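Local coordinates for protein probable aromatic acid decarboxylase (Escherichia coli, PDB 1SBZ) that probably transfers a prenyl group from dimethylallyl phosphate to reduced FMN, making the prenylated flavin cofactor for a partner phenolic acid decarboxylase, at residues M1-G6 against F76-I82; K116-V120 against V169-F173; D66-S72 against A99-R105; V29-M35 against A58-P64. One frame throughout, in Å; residues are numbered along the deposited sequence.

In the fold
Three of the four contacts belong to one parallel sheet, a Rossmann-like flavoprotein fold with strand order 3-2-1-4-5-6. Interaction 1 joins the two central strands, interaction 4 the outer pair beside them, and interaction 2 packs the end of helix 158-170 against strand 116-121. Backbone bonds stitch them together: Leu3 O takes His32 N at 2.8 Å, and Met81 O takes Val118 N at 2.9 Å. Interaction 3 lies on the His32 and Val34 side of the sheet, its centre about 12 Å from that of interaction 4, and Leu102 N reaches Pro64 O at 2.6 Å. Interaction 3 borders an FMN held mainly by a neighbouring subunit, so the pocket is shared between chains.

Interaction 1 of 4, residues M1-G6 against F76-I82; sequences MKLIVG and FRTDGMI
Asp79 turns its CG beside its own backbone N (chi1 -64°), which carries OD2 back to the start of the chain at Lys2 N, while Lys2, with CG likewise beside its backbone N, sends its chain obliquely across Arg77. Asp79 and Lys2 clasp each other twice: Lys2 N gives to Asp79 OD2 at 2.9 Å, and Asp79 N returns a bond to Lys2 O at 2.7 Å. The same OD2 takes Arg77 NH1 in a salt bridge of 2.6 Å, and the two donors come from opposite faces of the carboxylate, fixing its rotation. Lys2 NZ donates to Arg77 O at 3.1 Å and makes an off-centre cation-pi contact with Phe76, 4.5 Å from the ring centroid. A water accepts from both Lys2 NZ and Arg77 NE, joining two like charges that would otherwise probably repel.

Beyond Gly80 the strands pair in parallel, with Ile4 N bonded to Gly80 O, Ile4 O to Ile82 N at 2.8 Å and Gly6 N to Ile82 O at 2.7 Å. Ile4 CB rests on Met81 CG at 3.9 Å. At Gly80's backbone angles a side chain would jam against the carbonyl O of Asp79, which calls for glycine. Strands 2-7 and 80-86 form the middle of the sheet: Val5 and Ile82 face helix 13-24, Met81 packs on helix 102-112, and strand 30-35 bonds along the other edge of 2-7.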
# COMPACT_ATOMS: atom_id res chain seq x y z
N MSE D 1 -15.02 38.17 -4.14
CA MSE D 1 -14.66 36.94 -3.37
C MSE D 1 -15.83 36.43 -2.53
O MSE D 1 -16.34 37.13 -1.66
CB MSE D 1 -13.43 37.18 -2.49
CG MSE D 1 -13.21 36.15 -1.37
SE MSE D 1 -11.34 35.81 -0.90
CE MSE D 1 -10.51 37.47 -1.61
N LYS D 2 -16.25 35.19 -2.81
CA LYS D 2 -17.32 34.55 -2.05
C LYS D 2 -16.75 33.39 -1.24
O LYS D 2 -16.19 32.45 -1.80
CB LYS D 2 -18.44 34.03 -2.97
CG LYS D 2 -19.17 35.09 -3.78
CD LYS D 2 -20.35 34.45 -4.49
CE LYS D 2 -20.61 35.07 -5.86
NZ LYS D 2 -21.22 34.07 -6.79
N LEU D 3 -16.89 33.47 0.08
CA LEU D 3 -16.38 32.43 0.98
C LEU D 3 -17.50 31.76 1.74
O LEU D 3 -18.40 32.43 2.26
CB LEU D 3 -15.38 33.01 1.98
CG LEU D 3 -14.05 33.57 1.47
CD1 LEU D 3 -13.23 34.13 2.63
CD2 LEU D 3 -13.28 32.49 0.73
N ILE D 4 -17.43 30.44 1.81
CA ILE D 4 -18.30 29.67 2.69
C ILE D 4 -17.60 29.47 4.03
O ILE D 4 -16.41 29.13 4.09
CB ILE D 4 -18.69 28.31 2.06
CG1 ILE D 4 -19.28 28.50 0.66
CG2 ILE D 4 -19.66 27.57 2.96
CD1 ILE D 4 -19.37 27.22 -0.16
N VAL D 5 -18.35 29.68 5.10
CA VAL D 5 -17.86 29.51 6.46
C VAL D 5 -18.76 28.49 7.14
O VAL D 5 -19.93 28.76 7.41
CB VAL D 5 -17.82 30.86 7.24
CG1 VAL D 5 -17.36 30.65 8.68
CG2 VAL D 5 -16.91 31.87 6.55
N GLY D 6 -18.21 27.30 7.37
CA GLY D 6 -18.93 26.28 8.11
C GLY D 6 -18.50 26.37 9.56
O GLY D 6 -17.33 26.61 9.85
N PHE D 76 -22.81 27.36 -8.82
CA PHE D 76 -22.79 28.58 -8.01
C PHE D 76 -21.37 28.83 -7.50
O PHE D 76 -20.91 28.18 -6.55
CB PHE D 76 -23.78 28.48 -6.84
CG PHE D 76 -23.80 29.69 -5.95
CD1 PHE D 76 -24.49 30.84 -6.34
CD2 PHE D 76 -23.15 29.67 -4.72
CE1 PHE D 76 -24.52 31.97 -5.51
CE2 PHE D 76 -23.17 30.79 -3.89
CZ PHE D 76 -23.86 31.94 -4.28
N ARG D 77 -20.68 29.78 -8.14
CA ARG D 77 -19.26 30.03 -7.91
C ARG D 77 -18.95 30.62 -6.53
O ARG D 77 -19.58 31.58 -6.09
CB ARG D 77 -18.71 30.94 -9.00
CG ARG D 77 -17.19 31.07 -8.99
CD ARG D 77 -16.64 32.42 -9.51
NE ARG D 77 -17.09 33.57 -8.72
CZ ARG D 77 -16.60 33.94 -7.53
NH1 ARG D 77 -15.62 33.25 -6.96
NH2 ARG D 77 -17.08 35.02 -6.91
N THR D 78 -17.98 30.00 -5.85
CA THR D 78 -17.36 30.56 -4.65
C THR D 78 -15.85 30.43 -4.78
O THR D 78 -15.35 29.71 -5.64
CB THR D 78 -17.82 29.83 -3.37
OG1 THR D 78 -17.25 28.51 -3.35
CG2 THR D 78 -19.33 29.59 -3.35
N ASP D 79 -15.13 31.13 -3.91
CA ASP D 79 -13.68 31.07 -3.92
C ASP D 79 -13.15 30.04 -2.94
O ASP D 79 -11.95 29.80 -2.87
CB ASP D 79 -13.09 32.45 -3.62
CG ASP D 79 -13.43 33.44 -4.70
OD1 ASP D 79 -12.58 33.69 -5.58
OD2 ASP D 79 -14.55 34.00 -4.77
N GLY D 80 -14.04 29.41 -2.18
CA GLY D 80 -13.64 28.36 -1.25
C GLY D 80 -14.47 28.32 0.01
O GLY D 80 -15.53 28.94 0.09
N MSE D 81 -13.95 27.60 1.01
CA MSE D 81 -14.69 27.30 2.23
C MSE D 81 -13.73 27.14 3.40
O MSE D 81 -12.64 26.60 3.25
CB MSE D 81 -15.50 26.01 2.04
CG MSE D 81 -16.27 25.53 3.27
SE MSE D 81 -17.52 24.10 2.82
CE MSE D 81 -18.36 23.88 4.53
N ILE D 82 -14.14 27.64 4.56
CA ILE D 82 -13.42 27.44 5.82
C ILE D 82 -14.37 26.75 6.79
O ILE D 82 -15.51 27.17 6.94
CB ILE D 82 -12.94 28.79 6.43
CG1 ILE D 82 -12.12 29.58 5.41
CG2 ILE D 82 -12.12 28.55 7.70
CD1 ILE D 82 -11.95 31.05 5.75
O HOH W 1 -19.29 35.24 -8.90

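Interaction 2 of 4, residues K116-V120 against V169-F173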
# COMPACT_ATOMS: atom_id res chain seq x y z
N LYS D 116 -10.81 25.95 -2.95
CA LYS D 116 -9.96 25.78 -1.77
C LYS D 116 -10.79 25.42 -0.54
O LYS D 116 -11.74 26.12 -0.20
CB LYS D 116 -9.12 27.04 -1.51
CG LYS D 116 -8.31 26.97 -0.23
CD LYS D 116 -6.90 27.48 -0.43
CE LYS D 116 -5.93 26.73 0.48
NZ LYS D 116 -6.13 25.24 0.41
N LEU D 117 -10.43 24.32 0.11
CA LEU D 117 -11.01 23.95 1.40
C LEU D 117 -9.99 24.11 2.53
O LEU D 117 -8.90 23.53 2.48
CB LEU D 117 -11.57 22.52 1.35
CG LEU D 117 -12.32 22.00 2.59
CD1 LEU D 117 -13.52 22.87 2.92
CD2 LEU D 117 -12.77 20.56 2.38
N VAL D 118 -10.34 24.91 3.54
CA VAL D 118 -9.47 25.14 4.69
C VAL D 118 -10.18 24.65 5.95
O VAL D 118 -11.25 25.14 6.30
CB VAL D 118 -9.09 26.63 4.85
CG1 VAL D 118 -8.24 26.86 6.11
CG2 VAL D 118 -8.36 27.14 3.62
N LEU D 119 -9.59 23.67 6.62
CA LEU D 119 -10.18 23.12 7.84
C LEU D 119 -9.43 23.62 9.06
O LEU D 119 -8.20 23.76 9.02
CB LEU D 119 -10.14 21.60 7.80
CG LEU D 119 -11.30 20.76 7.25
CD1 LEU D 119 -12.29 21.51 6.35
CD2 LEU D 119 -10.78 19.47 6.58
N VAL D 120 -10.15 23.86 10.14
CA VAL D 120 -9.54 24.26 11.40
C VAL D 120 -9.87 23.14 12.40
O VAL D 120 -10.77 23.28 13.23
CB VAL D 120 -10.06 25.67 11.87
CG1 VAL D 120 -9.49 26.06 13.24
CG2 VAL D 120 -9.72 26.75 10.83
N VAL D 169 -5.32 31.66 9.49
CA VAL D 169 -6.35 31.02 8.66
C VAL D 169 -6.62 31.88 7.41
O VAL D 169 -6.61 31.36 6.29
CB VAL D 169 -7.66 30.74 9.46
CG1 VAL D 169 -8.75 30.18 8.54
CG2 VAL D 169 -7.41 29.77 10.61
N LEU D 170 -6.83 33.18 7.62
CA LEU D 170 -7.06 34.14 6.52
C LEU D 170 -5.93 34.20 5.49
O LEU D 170 -6.20 34.38 4.30
CB LEU D 170 -7.31 35.54 7.09
CG LEU D 170 -8.74 36.04 7.31
CD1 LEU D 170 -9.76 34.91 7.43
CD2 LEU D 170 -8.78 36.96 8.53
N ASP D 171 -4.69 34.06 5.95
CA ASP D 171 -3.52 33.95 5.07
C ASP D 171 -3.75 32.95 3.93
O ASP D 171 -3.23 33.13 2.83
CB ASP D 171 -2.27 33.54 5.85
CG ASP D 171 -1.60 34.71 6.56
OD1 ASP D 171 -1.99 35.87 6.30
OD2 ASP D 171 -0.67 34.55 7.38
N GLN D 172 -4.53 31.91 4.20
CA GLN D 172 -4.85 30.87 3.22
C GLN D 172 -5.61 31.41 2.01
O GLN D 172 -5.58 30.81 0.93
CB GLN D 172 -5.64 29.74 3.88
CG GLN D 172 -4.81 28.88 4.81
CD GLN D 172 -3.73 28.12 4.08
OE1 GLN D 172 -3.98 27.57 2.99
NE2 GLN D 172 -2.53 28.08 4.65
N PHE D 173 -6.28 32.55 2.18
CA PHE D 173 -7.01 33.18 1.08
C PHE D 173 -6.41 34.53 0.68
O PHE D 173 -7.09 35.37 0.09
CB PHE D 173 -8.49 33.34 1.45
CG PHE D 173 -9.24 32.04 1.49
CD1 PHE D 173 -9.43 31.36 2.69
CD2 PHE D 173 -9.77 31.49 0.33
CE1 PHE D 173 -10.12 30.15 2.73
CE2 PHE D 173 -10.47 30.28 0.36
CZ PHE D 173 -10.65 29.61 1.57
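The Phe173 ring meets strand 116-120 obliquely: Val118 CG2 comes closest, 3.6 Å from Phe173 CE1, and Lys116 CG lies 4.0 Å from Phe173 CZ. Val118 and Phe173 slide past each other in opposite directions, and CG2 is the valine branch nearest the ring. That branch also meets Gln172 CB at 3.8 Å; it sits beside its own backbone N because CG1 takes the place opposite that atom (chi1 177°), and CG1 in turn reaches Val169 CG1 at 4.1 Å. Two residues along the strand, Val120 CG2 meets the other methyl of Val169, CG2, at 3.8 Å, the side chains crossing at about a right angle.

At the more exposed end Lys116 crosses Gln172 at about a right angle, its CE, the carbon next to the ammonium group, 3.3 Å from Gln172 OE1. The joint is otherwise apolar. Gln172 also packs on Pro125 and Glu113 of two different neighbouring subunits, placing this corner at a junction of the dodecamer.

Val118, Val120 and Val169 build the kind of aliphatic interface by which a helix covers one face of a parallel sheet in an alpha/beta sandwich; here the last turn of helix 158-170 and the residues after it lie over strand 116-121.

Interaction 3 of 4, residues D66-S72 against A99-R105; sequences DQAATIS and ADGLVGR. With FMN (flavin mononucleotide), chain E.
Ser72 O is gripped by two donors of one guanidinium: Arg105 NE and NH2 each approach it at 3.2 Å, both bonds weak and bent. Ser72 OG adds a third weak link to NE at 3.3 Å, lying in the plane of the guanidinium at its edge, and itself donates to Gln67 O at 2.7 Å, from above that carbonyl's plane. With OG opposite its backbone N (chi1 176°), the serine can thus serve both partners. The stronger tie of Arg105 is a salt bridge from NH1 to Glu123 of a neighbouring subunit. The FMN, bound mainly by that same neighbouring subunit, lies over one face of the guanidinium, its N1 3.4 Å from Arg105 NH1, so the arginine is set between the loop 66-72, the flavin and the next subunit.

Leu102 supplies the apolar half of the contact. Its CD2 packs on Ala69 CB at 3.8 Å and crosses the end of Ile71 at about a right angle, 3.9 Å from CD1, while CD1 of Leu102 touches Asp66 O at 3.5 Å. An Asx turn at Asp66, whose OD1 accepts Ala68 N, shapes the loop. Ala99 O receives a weak hydrogen bond from FMN O3' at 3.3 Å.

Gly101 is the N-cap of helix 102-112. Leu102 and Ile71 lie against His62 of strand 60-62 and Val34 of strand 30-35, joining the helix start and the loop to that face of the sheet.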
# COMPACT_ATOMS: atom_id res chain seq x y z
N ASP D 66 -30.24 21.71 4.70
CA ASP D 66 -30.73 22.20 3.40
C ASP D 66 -29.80 21.87 2.23
O ASP D 66 -28.94 22.68 1.84
CB ASP D 66 -31.02 23.71 3.48
CG ASP D 66 -31.67 24.26 2.21
OD1 ASP D 66 -32.12 23.46 1.36
OD2 ASP D 66 -31.77 25.48 1.97
N GLN D 67 -30.00 20.69 1.64
CA GLN D 67 -29.20 20.24 0.49
C GLN D 67 -29.58 20.96 -0.82
O GLN D 67 -28.99 20.71 -1.87
CB GLN D 67 -29.28 18.72 0.30
CG GLN D 67 -28.88 17.87 1.53
CD GLN D 67 -27.41 18.00 1.92
OE1 GLN D 67 -26.69 16.99 2.02
NE2 GLN D 67 -26.96 19.23 2.13
N ALA D 68 -30.55 21.87 -0.74
CA ALA D 68 -31.00 22.61 -1.92
C ALA D 68 -30.58 24.08 -1.89
O ALA D 68 -30.97 24.86 -2.76
CB ALA D 68 -32.53 22.47 -2.09
N ALA D 69 -29.76 24.45 -0.91
CA ALA D 69 -29.18 25.79 -0.81
C ALA D 69 -28.27 26.09 -2.00
O ALA D 69 -27.78 25.17 -2.66
CB ALA D 69 -28.40 25.95 0.50
N THR D 70 -28.05 27.38 -2.28
CA THR D 70 -27.20 27.80 -3.40
C THR D 70 -25.83 27.13 -3.39
O THR D 70 -25.38 26.61 -4.42
CB THR D 70 -27.03 29.34 -3.42
OG1 THR D 70 -26.78 29.82 -2.10
CG2 THR D 70 -28.34 30.02 -3.80
N ILE D 71 -25.18 27.12 -2.22
CA ILE D 71 -23.81 26.61 -2.07
C ILE D 71 -23.72 25.08 -2.18
O ILE D 71 -22.62 24.51 -2.12
CB ILE D 71 -23.19 27.10 -0.74
CG1 ILE D 71 -24.07 26.67 0.45
CG2 ILE D 71 -22.98 28.60 -0.77
CD1 ILE D 71 -23.38 26.72 1.79
N SER D 72 -24.87 24.42 -2.33
CA SER D 72 -24.91 22.99 -2.57
C SER D 72 -24.70 22.70 -4.06
O SER D 72 -24.48 21.56 -4.46
CB SER D 72 -26.25 22.42 -2.11
OG SER D 72 -26.35 21.05 -2.43
N ALA D 99 -21.74 13.05 2.45
CA ALA D 99 -22.31 14.39 2.44
C ALA D 99 -23.79 14.39 2.88
O ALA D 99 -24.69 14.66 2.07
CB ALA D 99 -22.15 15.01 1.05
N ASP D 100 -24.00 14.08 4.16
CA ASP D 100 -25.34 13.86 4.73
C ASP D 100 -26.10 15.16 5.04
O ASP D 100 -27.34 15.17 5.04
CB ASP D 100 -25.25 13.00 5.99
CG ASP D 100 -26.61 12.48 6.47
OD1 ASP D 100 -27.48 12.15 5.62
OD2 ASP D 100 -26.89 12.35 7.68
N GLY D 101 -25.36 16.23 5.34
CA GLY D 101 -25.94 17.56 5.57
C GLY D 101 -25.24 18.59 4.71
O GLY D 101 -24.41 18.24 3.86
N LEU D 102 -25.56 19.87 4.93
CA LEU D 102 -25.02 20.95 4.10
C LEU D 102 -23.55 21.31 4.35
O LEU D 102 -22.87 21.76 3.45
CB LEU D 102 -25.89 22.22 4.15
CG LEU D 102 -25.45 23.36 3.21
CD1 LEU D 102 -25.44 22.91 1.74
CD2 LEU D 102 -26.30 24.60 3.38
N VAL D 103 -23.06 21.11 5.57
CA VAL D 103 -21.64 21.37 5.81
C VAL D 103 -20.84 20.38 4.95
O VAL D 103 -19.92 20.78 4.24
CB VAL D 103 -21.25 21.28 7.31
CG1 VAL D 103 -19.73 21.37 7.50
CG2 VAL D 103 -21.96 22.37 8.11
N GLY D 104 -21.25 19.12 4.98
CA GLY D 104 -20.60 18.04 4.24
C GLY D 104 -20.75 18.15 2.74
O GLY D 104 -19.78 17.95 2.00
N ARG D 105 -21.97 18.47 2.30
CA ARG D 105 -22.27 18.67 0.89
C ARG D 105 -21.52 19.87 0.29
O ARG D 105 -20.90 19.74 -0.76
CB ARG D 105 -23.78 18.80 0.65
CG ARG D 105 -24.18 19.18 -0.79
CD ARG D 105 -23.81 18.15 -1.87
NE ARG D 105 -24.20 18.62 -3.21
CZ ARG D 105 -23.86 18.03 -4.34
NH1 ARG D 105 -23.10 16.94 -4.35
NH2 ARG D 105 -24.26 18.54 -5.49
N1 FMN E . -25.69 14.85 -5.11
C2 FMN E . -24.88 14.12 -5.95
O2 FMN E . -24.03 13.39 -5.46
N3 FMN E . -25.03 14.20 -7.33
C4 FMN E . -26.00 15.03 -7.86
O4 FMN E . -26.06 15.20 -9.08
C4A FMN E . -26.82 15.78 -7.00
N5 FMN E . -27.80 16.60 -7.53
C5A FMN E . -28.62 17.34 -6.69
C6 FMN E . -29.59 18.17 -7.25
C7 FMN E . -30.44 18.92 -6.45
C7M FMN E . -31.82 19.14 -7.02
C8 FMN E . -30.29 18.85 -5.05
C8M FMN E . -31.33 19.45 -4.14
C9 FMN E . -29.32 18.03 -4.49
C9A FMN E . -28.47 17.26 -5.31
N10 FMN E . -27.49 16.44 -4.77
C10 FMN E . -26.67 15.69 -5.62
C1' FMN E . -27.19 16.52 -3.30
C2' FMN E . -27.79 15.32 -2.58
O2' FMN E . -29.19 15.31 -2.77
C3' FMN E . -27.44 15.32 -1.09
O3' FMN E . -26.08 15.00 -0.94
C4' FMN E . -28.29 14.35 -0.25
O4' FMN E . -27.80 14.35 1.07
C5' FMN E . -28.26 12.92 -0.78
O5' FMN E . -28.90 12.07 0.13
P FMN E . -29.44 10.64 -0.35
O1P FMN E . -29.89 9.88 0.87
O2P FMN E . -28.36 9.85 -1.07
O3P FMN E . -30.59 10.88 -1.30

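Interaction 4 of 4, residues V29-M35 against A58-P64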
# COMPACT_ATOMS: atom_id res chain seq x y z
N VAL D 29 -15.88 40.97 0.33
CA VAL D 29 -16.07 39.56 0.70
C VAL D 29 -17.52 39.26 1.10
O VAL D 29 -18.06 39.83 2.05
CB VAL D 29 -15.09 39.13 1.82
CG1 VAL D 29 -15.34 37.69 2.25
CG2 VAL D 29 -13.65 39.30 1.35
N GLU D 30 -18.14 38.36 0.35
CA GLU D 30 -19.47 37.86 0.63
C GLU D 30 -19.36 36.53 1.37
O GLU D 30 -18.69 35.61 0.90
CB GLU D 30 -20.25 37.70 -0.68
CG GLU D 30 -21.64 37.11 -0.54
CD GLU D 30 -22.30 36.94 -1.89
OE1 GLU D 30 -22.40 37.94 -2.63
OE2 GLU D 30 -22.71 35.81 -2.22
N THR D 31 -20.00 36.43 2.53
CA THR D 31 -19.86 35.24 3.37
C THR D 31 -21.14 34.42 3.40
O THR D 31 -22.23 34.97 3.56
CB THR D 31 -19.41 35.61 4.81
OG1 THR D 31 -20.32 36.56 5.36
CG2 THR D 31 -18.08 36.35 4.78
N HIS D 32 -20.99 33.12 3.21
CA HIS D 32 -22.10 32.19 3.34
C HIS D 32 -21.83 31.26 4.52
O HIS D 32 -20.93 30.42 4.47
CB HIS D 32 -22.29 31.40 2.04
CG HIS D 32 -22.67 32.24 0.86
ND1 HIS D 32 -23.93 32.22 0.30
CD2 HIS D 32 -21.95 33.13 0.14
CE1 HIS D 32 -23.97 33.06 -0.71
NE2 HIS D 32 -22.78 33.63 -0.83
N LEU D 33 -22.61 31.44 5.58
CA LEU D 33 -22.41 30.70 6.82
C LEU D 33 -23.32 29.48 6.91
O LEU D 33 -24.49 29.54 6.52
CB LEU D 33 -22.65 31.62 8.03
CG LEU D 33 -22.74 31.01 9.44
CD1 LEU D 33 -21.42 30.36 9.85
CD2 LEU D 33 -23.14 32.08 10.44
N VAL D 34 -22.76 28.37 7.39
CA VAL D 34 -23.56 27.20 7.76
C VAL D 34 -23.14 26.76 9.16
O VAL D 34 -22.03 26.28 9.36
CB VAL D 34 -23.39 26.02 6.77
CG1 VAL D 34 -24.48 24.99 7.00
CG2 VAL D 34 -23.44 26.49 5.34
N MSE D 35 -24.04 26.94 10.13
CA MSE D 35 -23.80 26.47 11.50
C MSE D 35 -24.49 25.13 11.71
O MSE D 35 -25.69 25.00 11.46
CB MSE D 35 -24.33 27.48 12.53
CG MSE D 35 -23.62 28.81 12.57
SE MSE D 35 -24.52 30.07 13.78
CE MSE D 35 -26.17 30.32 12.73
N ALA D 58 -23.00 37.28 9.01
CA ALA D 58 -22.81 36.81 7.64
C ALA D 58 -23.80 37.46 6.68
O ALA D 58 -24.87 37.92 7.09
CB ALA D 58 -22.94 35.29 7.59
N ASP D 59 -23.42 37.50 5.41
CA ASP D 59 -24.29 38.03 4.37
C ASP D 59 -25.42 37.06 4.09
O ASP D 59 -26.56 37.48 3.86
CB ASP D 59 -23.49 38.28 3.09
CG ASP D 59 -22.48 39.40 3.26
OD1 ASP D 59 -22.88 40.52 3.62
OD2 ASP D 59 -21.26 39.24 3.04
N PHE D 60 -25.11 35.77 4.11
CA PHE D 60 -26.11 34.72 3.97
C PHE D 60 -25.86 33.65 5.02
O PHE D 60 -24.72 33.41 5.42
CB PHE D 60 -26.05 34.07 2.59
CG PHE D 60 -26.24 35.03 1.45
CD1 PHE D 60 -25.16 35.76 0.95
CD2 PHE D 60 -27.49 35.21 0.87
CE1 PHE D 60 -25.33 36.65 -0.11
CE2 PHE D 60 -27.67 36.09 -0.18
CZ PHE D 60 -26.59 36.81 -0.68
N SER D 61 -26.93 33.00 5.46
CA SER D 61 -26.84 31.90 6.40
C SER D 61 -27.78 30.80 5.93
O SER D 61 -28.96 31.05 5.67
CB SER D 61 -27.19 32.37 7.81
OG SER D 61 -27.18 31.30 8.75
N HIS D 62 -27.25 29.59 5.81
CA HIS D 62 -28.02 28.47 5.28
C HIS D 62 -28.27 27.41 6.34
O HIS D 62 -27.47 27.25 7.27
CB HIS D 62 -27.29 27.86 4.08
CG HIS D 62 -26.89 28.86 3.04
ND1 HIS D 62 -27.68 29.17 1.96
CD2 HIS D 62 -25.78 29.64 2.93
CE1 HIS D 62 -27.07 30.09 1.22
NE2 HIS D 62 -25.92 30.39 1.79
N ASN D 63 -29.38 26.69 6.21
CA ASN D 63 -29.72 25.60 7.12
C ASN D 63 -28.85 24.36 6.87
O ASN D 63 -28.71 23.94 5.71
CB ASN D 63 -31.21 25.25 7.00
CG ASN D 63 -31.71 24.36 8.13
OD1 ASN D 63 -31.51 23.14 8.12
ND2 ASN D 63 -32.36 24.98 9.11
N PRO D 64 -28.28 23.78 7.93
CA PRO D 64 -27.38 22.63 7.79
C PRO D 64 -28.01 21.35 7.21
O PRO D 64 -27.28 20.44 6.83
CB PRO D 64 -26.90 22.38 9.22
CG PRO D 64 -27.95 22.98 10.08
CD PRO D 64 -28.42 24.19 9.34
O HOH W 2 -19.35 39.32 5.65
O HOH W 3 -26.57 28.37 9.31
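Two histidines meet rim to rim across these strands: His32 ND1 and His62 NE2 share a hydrogen bond of 3.1 Å, and either could be the donor. Their planes differ by only 11°, and each ring reaches the other at its edge. The other nitrogen, His32 NE2, donates to the anti lone pair of Glu30 OE2 at 2.6 Å, so His32 is tied at both nitrogens, to Glu30 and to His62. Phe60 lies over one face of His32, nearly parallel but slid aside until the rings barely overlap, with Phe60 CD1 3.4 Å from His32 CE1. Both rings point the same way, since each has CG beside its own backbone N (chi1 -64° for His32, -58° for Phe60).

The strands run parallel, Leu33 N bonding to Phe60 O at 2.9 Å and Leu33 O to His62 N. At the start of the pair Asp59 binds Thr31 twice: its OD2 takes Thr31 N at 3.1 Å, and its N donates to Thr31 OG1 at 3.2 Å. Asp59 OD1 is meanwhile salt-bridged to Arg24.

With Glu30 fixing one nitrogen, His32 would present ND1 to His62 as an acceptor if neutral, or as a donor if protonated; the nearby carboxylate would probably favour the charged form.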